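Local coordinates for autoinducer 2-binding protein LsrB (Clostridium saccharobutylicum DSM 13864, PDB 6DSP) that binds the quorum-sensing signal autoinducer-2, held here as its cyclic tetrahydroxytetrahydrofuran form, as a receptor of the bacterial solute-binding protein family, at residues Gln132-Val135 against Gln136-Tyr139; Asp140-Glu144 against Arg145-Pro149. All coordinates share one frame; numbering follows the deposited sequence.

Interaction 1 (Gln132-Val135 against Gln136-Tyr139); sequences QMLV and QMGY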
loop_
_atom_site.group_PDB
_atom_site.type_symbol
_atom_site.label_atom_id
_atom_site.label_comp_id
_atom_site.label_asym_id
_atom_site.label_seq_id
_atom_site.Cartn_x
_atom_site.Cartn_y
_atom_site.Cartn_z
ATOM N N GLN A 132 -12.669 -1.318 -4.260
ATOM C CA GLN A 132 -13.478 -2.058 -5.229
ATOM C C GLN A 132 -12.629 -3.072 -5.996
ATOM O O GLN A 132 -13.094 -4.174 -6.291
ATOM C CB GLN A 132 -14.162 -1.062 -6.152
ATOM C CG GLN A 132 -15.195 -0.278 -5.372
ATOM C CD GLN A 132 -15.885 0.799 -6.146
ATOM O OE1 GLN A 132 -16.441 1.734 -5.545
ATOM N NE2 GLN A 132 -15.888 0.686 -7.469
ATOM N N MET A 133 -11.365 -2.722 -6.308
ATOM C CA MET A 133 -10.476 -3.678 -6.958
ATOM C C MET A 133 -10.315 -4.929 -6.107
ATOM O O MET A 133 -10.379 -6.048 -6.639
ATOM C CB MET A 133 -9.116 -3.019 -7.182
ATOM C CG MET A 133 -8.094 -3.928 -7.830
ATOM S SD MET A 133 -6.544 -2.995 -7.879
ATOM C CE MET A 133 -5.448 -4.239 -8.586
ATOM N N LEU A 134 -10.112 -4.772 -4.788
ATOM C CA LEU A 134 -9.975 -5.933 -3.904
ATOM C C LEU A 134 -11.208 -6.821 -3.963
ATOM O O LEU A 134 -11.101 -8.051 -4.135
ATOM C CB LEU A 134 -9.707 -5.464 -2.474
ATOM C CG LEU A 134 -8.290 -4.899 -2.310
ATOM C CD1 LEU A 134 -8.319 -3.996 -1.102
ATOM C CD2 LEU A 134 -7.250 -5.997 -2.106
ATOM N N VAL A 135 -12.389 -6.215 -3.837
ATOM C CA VAL A 135 -13.623 -6.987 -3.852
ATOM C C VAL A 135 -13.823 -7.665 -5.201
ATOM O O VAL A 135 -14.236 -8.834 -5.260
ATOM C CB VAL A 135 -14.816 -6.089 -3.476
ATOM C CG1 VAL A 135 -16.104 -6.880 -3.604
ATOM C CG2 VAL A 135 -14.625 -5.518 -2.062
ATOM N N GLN A 136 -13.513 -6.956 -6.302
ATOM C CA GLN A 136 -13.706 -7.529 -7.635
ATOM C C GLN A 136 -12.783 -8.714 -7.879
ATOM O O GLN A 136 -13.185 -9.707 -8.494
ATOM C CB GLN A 136 -13.488 -6.461 -8.705
ATOM C CG GLN A 136 -13.740 -6.999 -10.107
ATOM C CD GLN A 136 -15.220 -7.291 -10.337
ATOM O OE1 GLN A 136 -16.086 -6.461 -10.039
ATOM N NE2 GLN A 136 -15.520 -8.474 -10.856
ATOM N N MET A 137 -11.525 -8.630 -7.420
ATOM C CA MET A 137 -10.647 -9.791 -7.551
ATOM C C MET A 137 -11.201 -10.965 -6.779
ATOM O O MET A 137 -11.175 -12.097 -7.269
ATOM C CB MET A 137 -9.259 -9.455 -7.015
ATOM C CG MET A 137 -8.489 -8.466 -7.894
ATOM S SD MET A 137 -6.742 -8.297 -7.462
ATOM C CE MET A 137 -6.860 -7.643 -5.820
ATOM N N GLY A 138 -11.714 -10.711 -5.574
ATOM C CA GLY A 138 -12.323 -11.780 -4.790
ATOM C C GLY A 138 -13.523 -12.380 -5.491
ATOM O O GLY A 138 -13.659 -13.604 -5.561
ATOM N N TYR A 139 -14.410 -11.518 -6.006
ATOM C CA TYR A 139 -15.578 -11.983 -6.752
ATOM C C TYR A 139 -15.155 -12.897 -7.905
ATOM O O TYR A 139 -15.690 -14.002 -8.090
ATOM C CB TYR A 139 -16.321 -10.751 -7.283
ATOM C CG TYR A 139 -17.562 -11.094 -8.097
ATOM C CD1 TYR A 139 -17.460 -11.479 -9.433
ATOM C CD2 TYR A 139 -18.829 -11.032 -7.535
ATOM C CE1 TYR A 139 -18.577 -11.808 -10.196
ATOM C CE2 TYR A 139 -19.964 -11.353 -8.282
ATOM C CZ TYR A 139 -19.832 -11.741 -9.610
ATOM O OH TYR A 139 -20.954 -12.060 -10.359
#
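Four successive backbone hydrogen bonds, from the N-H of Gln136, Met137, Gly138 and Tyr139 to the carbonyl O of Gln132, Met133, Leu134 and Val135, carry regular alpha-helix through these eight residues. The shortest are the 2.8 Å bonds from Gln136 N to Gln132 O and from Tyr139 N to Val135 O. Among the side chains Met137 does most of the bridging. With CG anti to its own carbonyl carbon (chi1 -70°) the chain runs back over the preceding turn, its CG 3.3 Å from Met133 O, and a bend at the thioether (chi3 -63°) brings the terminal CE against Leu134. There CE lies 4.0 Å from Leu134 CA and 4.1 Å from the CD2 branch, the two side chains crossing at a slant; Met133 CG is a looser neighbour at 4.4 Å from Met137 CE. Gln136 sets its CB 3.3 Å from Gln132 O, then folds at chi2 and gives its NE2 to Asp140 OD1. This part of helix 127-144 is packed on several sides: Val135 against Tyr178 and Ile179 of helix 166-182, Met133 and Met137 against Ile336 of strand 335-337, and Leu134 against Asn223 and Phe250, two residues of the autoinducer-2 pocket.

Interaction 2 (Asp140-Glu144 against Arg145-Pro149); sequences DSLKE and RGKDP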
loop_
_atom_site.group_PDB
_atom_site.type_symbol
_atom_site.label_atom_id
_atom_site.label_comp_id
_atom_site.label_asym_id
_atom_site.label_seq_id
_atom_site.Cartn_x
_atom_site.Cartn_y
_atom_site.Cartn_z
ATOM N N ASP A 140 -14.183 -12.443 -8.708
ATOM C CA ASP A 140 -13.781 -13.232 -9.866
ATOM C C ASP A 140 -13.215 -14.591 -9.463
ATOM O O ASP A 140 -13.532 -15.625 -10.077
ATOM C CB ASP A 140 -12.778 -12.452 -10.696
ATOM C CG ASP A 140 -13.426 -11.263 -11.401
ATOM O OD1 ASP A 140 -14.661 -11.259 -11.567
ATOM O OD2 ASP A 140 -12.715 -10.350 -11.828
ATOM N N SER A 141 -12.395 -14.619 -8.422
ATOM C CA SER A 141 -11.818 -15.893 -7.989
ATOM C C SER A 141 -12.880 -16.802 -7.390
ATOM O O SER A 141 -12.818 -18.027 -7.561
ATOM C CB SER A 141 -10.669 -15.656 -7.005
ATOM O OG SER A 141 -9.582 -15.055 -7.682
ATOM N N LEU A 142 -13.855 -16.238 -6.668
ATOM C CA LEU A 142 -14.954 -17.038 -6.125
ATOM C C LEU A 142 -15.745 -17.701 -7.240
ATOM O O LEU A 142 -16.041 -18.902 -7.179
ATOM C CB LEU A 142 -15.869 -16.138 -5.285
ATOM C CG LEU A 142 -15.335 -15.766 -3.892
ATOM C CD1 LEU A 142 -16.099 -14.560 -3.358
ATOM C CD2 LEU A 142 -15.399 -16.943 -2.922
ATOM N N LYS A 143 -16.067 -16.932 -8.289
ATOM C CA LYS A 143 -16.794 -17.520 -9.405
ATOM C C LYS A 143 -15.986 -18.638 -10.071
ATOM O O LYS A 143 -16.539 -19.681 -10.428
ATOM C CB LYS A 143 -17.180 -16.422 -10.394
ATOM C CG LYS A 143 -18.078 -16.888 -11.525
ATOM C CD LYS A 143 -18.643 -15.673 -12.259
ATOM C CE LYS A 143 -19.602 -16.101 -13.350
ATOM N NZ LYS A 143 -20.607 -17.058 -12.790
ATOM N N GLU A 144 -14.655 -18.478 -10.150
ATOM C CA GLU A 144 -13.819 -19.470 -10.815
ATOM C C GLU A 144 -13.671 -20.754 -10.022
ATOM O O GLU A 144 -13.347 -21.791 -10.622
ATOM C CB GLU A 144 -12.456 -18.872 -11.139
ATOM C CG GLU A 144 -12.586 -17.847 -12.250
ATOM C CD GLU A 144 -11.437 -16.878 -12.325
ATOM O OE1 GLU A 144 -10.516 -16.959 -11.493
ATOM O OE2 GLU A 144 -11.475 -16.005 -13.225
ATOM N N ARG A 145 -13.931 -20.738 -8.715
ATOM C CA ARG A 145 -13.937 -21.978 -7.946
ATOM C C ARG A 145 -15.337 -22.552 -7.780
ATOM O O ARG A 145 -15.536 -23.459 -6.978
ATOM C CB ARG A 145 -13.187 -21.866 -6.616
ATOM C CG ARG A 145 -13.855 -21.018 -5.542
ATOM C CD ARG A 145 -13.164 -21.233 -4.192
ATOM N NE ARG A 145 -13.684 -20.437 -3.070
ATOM C CZ ARG A 145 -14.623 -20.851 -2.219
ATOM N NH1 ARG A 145 -15.201 -22.035 -2.372
ATOM N NH2 ARG A 145 -15.002 -20.074 -1.205
ATOM N N GLY A 146 -16.311 -22.036 -8.512
ATOM C CA GLY A 146 -17.612 -22.667 -8.574
ATOM C C GLY A 146 -18.645 -22.088 -7.643
ATOM O O GLY A 146 -19.719 -22.685 -7.491
ATOM N N LYS A 147 -18.348 -20.961 -7.001
ATOM C CA LYS A 147 -19.352 -20.254 -6.219
ATOM C C LYS A 147 -20.145 -19.309 -7.123
ATOM O O LYS A 147 -19.785 -19.034 -8.270
ATOM C CB LYS A 147 -18.687 -19.458 -5.075
ATOM C CG LYS A 147 -17.793 -20.304 -4.135
ATOM C CD LYS A 147 -18.642 -21.261 -3.297
ATOM C CE LYS A 147 -19.407 -20.490 -2.218
ATOM N NZ LYS A 147 -20.273 -21.406 -1.386
ATOM N N ASP A 148 -21.247 -18.799 -6.576
ATOM C CA ASP A 148 -22.096 -17.813 -7.235
ATOM C C ASP A 148 -22.075 -16.566 -6.360
ATOM O O ASP A 148 -23.045 -16.294 -5.634
ATOM C CB ASP A 148 -23.519 -18.363 -7.382
ATOM C CG ASP A 148 -24.453 -17.413 -8.116
ATOM O OD1 ASP A 148 -24.001 -16.389 -8.648
ATOM O OD2 ASP A 148 -25.666 -17.694 -8.163
ATOM N N PRO A 149 -21.000 -15.766 -6.421
ATOM C CA PRO A 149 -20.881 -14.637 -5.482
ATOM C C PRO A 149 -21.937 -13.576 -5.674
ATOM O O PRO A 149 -22.141 -12.760 -4.764
ATOM C CB PRO A 149 -19.462 -14.100 -5.736
ATOM C CG PRO A 149 -19.082 -14.650 -7.100
ATOM C CD PRO A 149 -19.742 -15.991 -7.170
#
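The guanidinium of Arg145 has Lys147 CG over one face, 3.6 Å above the plane and displaced toward the rim, while Leu142 CD2 approaches it obliquely, 3.6 Å from NH2. All three residues belong to the Schellman motif that ends helix 127-144, with Gly146 at positive phi as the C-prime residue. Arg145 and Leu142 run side by side in the same direction; the arginine takes the chi1 of 71°, with CG between its backbone N and carbonyl carbon, and then extends straight to NE. Polar partners beyond the turn fix the group: a hydrogen bond from NE to Thr246 OG1 and a salt bridge from NH2 to Asp218. In the backbone, Lys147 N reaches back to Leu142 O in a 3.1 Å hydrogen bond, and Gly146 N bonds Lys143 O at 3.0 Å from well above the carbonyl plane. Arg145 N is shared between Ser141 O and Leu142 O, both bonds weak. After the turn the chain doubles back, and the Pro149 ring slides past Leu142 in the opposite sense, its CG 4.0 Å from Leu142 CB. Lys143 adds a nearly straight CA-H...O contact, its CA 3.5 Å from Lys147 O.

In the fold
From the N terminus, the chain leaves strand 120-123 and enters helix 127-144, where interaction 1 spans two adjoining quartets in its middle. Interaction 2 follows in series, joining the last turn of that helix to the loop 145-149; the centres of the two contacts are about 12 Å apart. It closes the tight turn that releases the chain toward strand 155-160. Neither contact encloses or crosses the other, but they touch where Pro149 CG packs 3.6 Å from Tyr139 O. The first ties the helix to helix 166-182, strand 335-337 and the ligand side of its domain; the second fastens its far end to strand 246-249 and, through Ser141 and Glu144, to Arg267.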